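Local coordinates for protein AtxE2 (Asticcacaulis excentricus, PDB 5TXC) that hydrolyses the isopeptide bond of the threaded lasso peptides astexin-2 and astexin-3, opening them into linear peptides, at residues 151-156 with 165-170; 415-420 with 465-470. All blocks are in the same frame, centred on the assembly; numbering follows the deposited sequence.

Contact 1. Residues 151-156 with 165-170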
loop_
_atom_site.group_PDB
_atom_site.type_symbol
_atom_site.label_atom_id
_atom_site.label_comp_id
_atom_site.label_asym_id
_atom_site.label_seq_id
_atom_site.Cartn_x
_atom_site.Cartn_y
_atom_site.Cartn_z
ATOM N N VAL A 151 6.827 -1.309 21.616
ATOM C CA VAL A 151 5.983 -0.169 21.261
ATOM C C VAL A 151 5.430 0.442 22.543
ATOM O O VAL A 151 4.816 -0.255 23.360
ATOM C CB VAL A 151 4.837 -0.570 20.315
ATOM C CG1 VAL A 151 4.040 0.672 19.946
ATOM C CG2 VAL A 151 5.346 -1.278 19.058
ATOM N N ARG A 152 5.682 1.736 22.727
ATOM C CA ARG A 152 5.293 2.507 23.897
ATOM C C ARG A 152 4.338 3.630 23.500
ATOM O O ARG A 152 4.204 3.973 22.324
ATOM C CB ARG A 152 6.522 3.121 24.590
ATOM C CG ARG A 152 7.448 2.132 25.262
ATOM C CD ARG A 152 8.727 2.803 25.736
ATOM N NE ARG A 152 9.704 1.807 26.163
ATOM C CZ ARG A 152 10.570 1.242 25.331
ATOM N NH1 ARG A 152 10.564 1.593 24.056
ATOM N NH2 ARG A 152 11.433 0.339 25.764
ATOM N N VAL A 153 3.685 4.239 24.512
ATOM C CA VAL A 153 3.052 5.542 24.336
ATOM C C VAL A 153 4.033 6.628 24.767
ATOM O O VAL A 153 4.627 6.555 25.847
ATOM C CB VAL A 153 1.734 5.643 25.135
ATOM C CG1 VAL A 153 0.997 6.950 24.803
ATOM C CG2 VAL A 153 0.839 4.475 24.840
ATOM N N TRP A 154 4.134 7.680 23.968
ATOM C CA TRP A 154 4.949 8.846 24.260
ATOM C C TRP A 154 4.040 10.071 24.327
ATOM O O TRP A 154 2.970 10.086 23.712
ATOM C CB TRP A 154 5.997 9.084 23.151
ATOM C CG TRP A 154 7.200 8.199 23.160
ATOM C CD1 TRP A 154 7.220 6.837 23.085
ATOM C CD2 TRP A 154 8.567 8.619 23.235
ATOM N NE1 TRP A 154 8.520 6.385 23.118
ATOM C CE2 TRP A 154 9.362 7.464 23.209
ATOM C CE3 TRP A 154 9.194 9.863 23.333
ATOM C CZ2 TRP A 154 10.751 7.515 23.281
ATOM C CZ3 TRP A 154 10.582 9.911 23.393
ATOM C CH2 TRP A 154 11.336 8.749 23.365
ATOM N N ARG A 155 4.457 11.104 25.065
ATOM C CA ARG A 155 3.763 12.390 25.055
ATOM C C ARG A 155 4.743 13.491 24.701
ATOM O O ARG A 155 5.910 13.440 25.077
ATOM C CB ARG A 155 3.088 12.783 26.392
ATOM C CG ARG A 155 4.024 12.828 27.568
ATOM C CD ARG A 155 3.786 14.039 28.470
ATOM N NE ARG A 155 2.405 14.209 28.898
ATOM C CZ ARG A 155 1.986 15.256 29.610
ATOM N NH1 ARG A 155 2.854 16.196 29.960
ATOM N NH2 ARG A 155 0.708 15.373 29.973
ATOM N N ALA A 156 4.237 14.534 24.056
ATOM C CA ALA A 156 5.087 15.580 23.521
ATOM C C ALA A 156 4.429 16.937 23.681
ATOM O O ALA A 156 3.223 17.081 23.462
ATOM C CB ALA A 156 5.387 15.344 22.042
ATOM N N PRO A 165 8.959 8.897 26.934
ATOM C CA PRO A 165 7.916 7.866 26.965
ATOM C C PRO A 165 7.087 7.968 28.230
ATOM O O PRO A 165 7.488 8.579 29.214
ATOM C CB PRO A 165 8.700 6.551 26.948
ATOM C CG PRO A 165 10.071 6.927 27.376
ATOM C CD PRO A 165 10.304 8.316 26.887
ATOM N N VAL A 166 5.924 7.321 28.210
ATOM C CA VAL A 166 4.932 7.550 29.255
ATOM C C VAL A 166 4.241 6.254 29.682
ATOM O O VAL A 166 4.014 6.041 30.874
ATOM C CB VAL A 166 3.956 8.648 28.785
ATOM C CG1 VAL A 166 2.527 8.172 28.704
ATOM C CG2 VAL A 166 4.114 9.903 29.646
ATOM N N ILE A 167 3.838 5.409 28.728
ATOM C CA ILE A 167 3.253 4.108 29.040
ATOM C C ILE A 167 4.108 3.024 28.404
ATOM O O ILE A 167 4.458 3.112 27.220
ATOM C CB ILE A 167 1.795 3.956 28.579
ATOM C CG1 ILE A 167 0.926 5.127 29.037
ATOM C CG2 ILE A 167 1.245 2.699 29.169
ATOM C CD1 ILE A 167 -0.482 5.117 28.411
ATOM N N GLU A 168 4.428 2.007 29.195
ATOM C CA GLU A 168 5.227 0.869 28.782
ATOM C C GLU A 168 4.701 -0.364 29.498
ATOM O O GLU A 168 4.314 -0.283 30.663
ATOM C CB GLU A 168 6.702 1.181 29.086
ATOM C CG GLU A 168 7.721 0.129 28.724
ATOM C CD GLU A 168 9.121 0.467 29.261
ATOM O OE1 GLU A 168 9.382 1.648 29.603
ATOM O OE2 GLU A 168 9.949 -0.461 29.383
ATOM N N ASP A 169 4.650 -1.494 28.803
ATOM C CA ASP A 169 4.091 -2.715 29.381
ATOM C C ASP A 169 4.823 -3.924 28.796
ATOM O O ASP A 169 5.692 -3.791 27.930
ATOM C CB ASP A 169 2.578 -2.793 29.127
ATOM C CG ASP A 169 1.781 -3.311 30.345
ATOM O OD1 ASP A 169 2.124 -4.366 30.932
ATOM O OD2 ASP A 169 0.785 -2.660 30.712
ATOM N N ALA A 170 4.465 -5.120 29.278
ATOM C CA ALA A 170 5.079 -6.353 28.782
ATOM C C ALA A 170 4.771 -6.592 27.318
ATOM O O ALA A 170 5.501 -7.329 26.647
ATOM C CB ALA A 170 4.592 -7.568 29.572
#

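Contact 2. Residues 415-420 with 465-470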
loop_
_atom_site.group_PDB
_atom_site.type_symbol
_atom_site.label_atom_id
_atom_site.label_comp_id
_atom_site.label_asym_id
_atom_site.label_seq_id
_atom_site.Cartn_x
_atom_site.Cartn_y
_atom_site.Cartn_z
ATOM N N VAL A 415 -10.100 0.925 -18.544
ATOM C CA VAL A 415 -8.749 0.796 -18.020
ATOM C C VAL A 415 -8.085 2.166 -18.076
ATOM O O VAL A 415 -8.272 2.908 -19.045
ATOM C CB VAL A 415 -7.930 -0.239 -18.842
ATOM C CG1 VAL A 415 -6.491 -0.365 -18.325
ATOM C CG2 VAL A 415 -8.615 -1.595 -18.850
ATOM N N PHE A 416 -7.300 2.501 -17.052
ATOM C CA PHE A 416 -6.357 3.609 -17.148
ATOM C C PHE A 416 -4.974 3.162 -16.682
ATOM O O PHE A 416 -4.817 2.154 -15.999
ATOM C CB PHE A 416 -6.811 4.826 -16.351
ATOM C CG PHE A 416 -6.435 4.789 -14.906
ATOM C CD1 PHE A 416 -7.222 4.119 -13.993
ATOM C CD2 PHE A 416 -5.314 5.475 -14.451
ATOM C CE1 PHE A 416 -6.900 4.093 -12.653
ATOM C CE2 PHE A 416 -4.980 5.450 -13.116
ATOM C CZ PHE A 416 -5.766 4.749 -12.216
ATOM N N SER A 417 -3.973 3.945 -17.062
ATOM C CA SER A 417 -2.578 3.764 -16.706
ATOM C C SER A 417 -1.864 5.056 -17.080
ATOM O O SER A 417 -2.402 5.882 -17.821
ATOM C CB SER A 417 -1.962 2.560 -17.444
ATOM O OG SER A 417 -2.348 1.338 -16.828
ATOM N N ASP A 418 -0.667 5.244 -16.545
ATOM C CA ASP A 418 0.146 6.420 -16.847
ATOM C C ASP A 418 1.399 6.026 -17.621
ATOM O O ASP A 418 2.059 5.030 -17.300
ATOM C CB ASP A 418 0.524 7.139 -15.558
ATOM C CG ASP A 418 -0.694 7.734 -14.858
ATOM O OD1 ASP A 418 -1.347 8.623 -15.425
ATOM O OD2 ASP A 418 -1.024 7.273 -13.749
ATOM N N LEU A 419 1.719 6.811 -18.638
ATOM C CA LEU A 419 2.923 6.648 -19.430
ATOM C C LEU A 419 3.927 7.673 -18.952
ATOM O O LEU A 419 3.599 8.856 -18.858
ATOM C CB LEU A 419 2.646 6.855 -20.917
ATOM C CG LEU A 419 3.850 6.890 -21.887
ATOM C CD1 LEU A 419 4.530 5.511 -22.049
ATOM C CD2 LEU A 419 3.450 7.470 -23.244
ATOM N N VAL A 420 5.125 7.217 -18.597
ATOM C CA VAL A 420 6.172 8.104 -18.102
ATOM C C VAL A 420 7.294 8.080 -19.131
ATOM O O VAL A 420 7.784 7.005 -19.494
ATOM C CB VAL A 420 6.655 7.679 -16.701
ATOM C CG1 VAL A 420 7.640 8.692 -16.119
ATOM C CG2 VAL A 420 5.480 7.531 -15.748
ATOM N N LEU A 465 5.512 2.278 -18.054
ATOM C CA LEU A 465 4.081 2.126 -17.935
ATOM C C LEU A 465 3.772 1.866 -16.476
ATOM O O LEU A 465 4.189 0.847 -15.935
ATOM C CB LEU A 465 3.584 0.987 -18.815
ATOM C CG LEU A 465 2.081 0.774 -18.786
ATOM C CD1 LEU A 465 1.427 2.005 -19.366
ATOM C CD2 LEU A 465 1.759 -0.426 -19.664
ATOM N N SER A 466 3.049 2.793 -15.847
ATOM C CA SER A 466 2.556 2.613 -14.486
ATOM C C SER A 466 1.151 2.024 -14.641
ATOM O O SER A 466 0.214 2.702 -15.068
ATOM C CB SER A 466 2.599 3.944 -13.736
ATOM O OG SER A 466 2.204 3.831 -12.388
ATOM N N PHE A 467 1.027 0.732 -14.381
ATOM C CA PHE A 467 -0.122 -0.052 -14.800
ATOM C C PHE A 467 -1.067 -0.252 -13.630
ATOM O O PHE A 467 -0.657 -0.756 -12.585
ATOM C CB PHE A 467 0.344 -1.413 -15.343
ATOM C CG PHE A 467 -0.768 -2.402 -15.564
ATOM C CD1 PHE A 467 -1.671 -2.241 -16.605
ATOM C CD2 PHE A 467 -0.900 -3.502 -14.738
ATOM C CE1 PHE A 467 -2.692 -3.152 -16.820
ATOM C CE2 PHE A 467 -1.912 -4.401 -14.933
ATOM C CZ PHE A 467 -2.816 -4.227 -15.997
ATOM N N HIS A 468 -2.341 0.066 -13.831
ATOM C CA HIS A 468 -3.370 -0.119 -12.807
ATOM C C HIS A 468 -4.284 -1.196 -13.335
ATOM O O HIS A 468 -4.971 -0.987 -14.337
ATOM C CB HIS A 468 -4.130 1.180 -12.558
ATOM C CG HIS A 468 -3.282 2.253 -11.951
ATOM N ND1 HIS A 468 -3.269 2.518 -10.597
ATOM C CD2 HIS A 468 -2.367 3.089 -12.508
ATOM C CE1 HIS A 468 -2.401 3.486 -10.349
ATOM N NE2 HIS A 468 -1.841 3.851 -11.490
ATOM N N SER A 469 -4.251 -2.363 -12.717
ATOM C CA SER A 469 -5.046 -3.455 -13.259
ATOM C C SER A 469 -6.526 -3.102 -13.148
ATOM O O SER A 469 -6.959 -2.576 -12.120
ATOM C CB SER A 469 -4.740 -4.783 -12.563
ATOM O OG SER A 469 -4.914 -4.670 -11.188
ATOM N N PRO A 470 -7.310 -3.328 -14.194
ATOM C CA PRO A 470 -8.728 -2.967 -14.161
ATOM C C PRO A 470 -9.544 -3.961 -13.346
ATOM O O PRO A 470 -9.104 -5.062 -13.027
ATOM C CB PRO A 470 -9.131 -3.049 -15.631
ATOM C CG PRO A 470 -8.232 -4.147 -16.179
ATOM C CD PRO A 470 -6.921 -3.970 -15.464
HETATM O O HOH W 1 -7.396 0.654 -14.834
HETATM O O HOH W 2 0.083 5.494 -12.207
#

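Contact 1. Residues 151-156 with 165-170
Val-153 O takes hydrogen bonds from two consecutive amides of the opposite strand, Val-166 N at 2.8 Å and Ile-167 N at 3.2 Å, and this double acceptance defines a classic beta bulge. The bond from Val-166 N runs almost along the C=O axis (161° at the oxygen), whereas Ile-167 N comes in more obliquely. Val-153 N returns a bond to Ile-167 O, making Val-153 and Ile-167 the hydrogen-bonded antiparallel pair, and one step on the register has slipped by one residue, so that Trp-154 pairs with Pro-165. The short strand axes are inclined at 124°, well short of antiparallel.

Pro-165 CD lies over one face of the Trp-154 indole, 3.6 Å from the centroid of the six-membered ring and 8° off its normal, a CH-pi contact, while Pro-165 CB lies 3.8 Å from Trp-154 NE1. The extended chain of Arg-152 runs alongside Glu-168, and NE forms a long salt bridge of 3.5 Å with OE1, which lies in the guanidinium plane at its edge; the carboxylate is turned nearly perpendicular. Both charges have stronger partners elsewhere, Asp-147 O for Arg-152 NH1 and Arg-150 for Glu-168 OE2. Val-153 and Ile-167 go to the other face, their CB atoms 3.8 Å apart.

The pair forms the last hairpin of a four-stranded antiparallel sheet, with 165-167 at its margin, consistent with a propeller blade of prolyl oligopeptidase relatives. Strand 140-147 flanks 150-157 and supplies Arg-145 for a cation-pi contact with Trp-154, while Val-153 and Ile-167 pack on strands 175-178 and 183-188 of the next sheet.

Contact 2. Residues 415-420 with 465-470
His-468 lays its imidazole over the Phe-416 ring in an offset stack, centroids 4.5 Å apart and planes 21° from parallel. Followed outward, its CB stands over the Phe-416 face in a CH-pi contact. His-468 CG, placed anti to the carbonyl carbon (chi1 -66°), comes 3.5 Å from Phe-416 CZ. ND1 also lies near CZ, and CD2 lies over CE2. At the tip His-468 NE2 meets water 2 at 2.6 Å, in the ring plane at its edge. The same water donates to Asp-418 OD2 and is hydrogen-bonded to Ser-466 OG, so three side chains converge on it.

The backbone evidence for pairing is firmest at Asp-418 and Ser-466, a hydrogen-bonded antiparallel pair: Ser-466 N donates to Asp-418 O at 2.8 Å, and Asp-418 N returns a bond to Ser-466 O. Beyond it the second segment is tied by other means. Ser-417 OG accepts from His-468 N at 3.3 Å and donates to Phe-416 O at 2.7 Å, reaching both because OG stands beside its own backbone N. Farther along, water 1 accepts from Phe-416 N and donates to His-468 O, and Val-415 CG2 packs on Pro-470 CB. With an alanine in place of Ser-417, His-468 N would probably lose its acceptor and Phe-416 O the donor that OG supplies, leaving the His-468 backbone freer to shift.

His-468 NE2 lies 4.2 Å from Asp-418 OD2, which is also salt-bridged to Arg-404. A carboxylate so placed could polarise the water and, through it, the imidazole. His-468 itself lies about 4 Å, side chain to side chain, from Tyr-438, which stabilises the alkoxide intermediate, and this buried network is consistent with a second-shell role beside Tyr-438.

How the contacts relate
Contact 1 comes first along the chain and closes before contact 2 opens. Their centres are 43 Å apart and their nearest atoms about 31 Å, on opposite sides of the chain's centre, and they share no strand or sheet. The hairpin 150-157/165-167 belongs to one of the successive four-stranded antiparallel sheets consistent with the beta-propeller of prolyl oligopeptidase relatives. Contact 2 instead joins strands 414-421 and 463-467 in the eight-stranded mixed sheet of the alpha/beta-hydrolase domain, which carries the nucleophile Ser-527. The first contact thus helps build a sheet remote from the annotated sites, whereas the second lies beside the catalytic machinery.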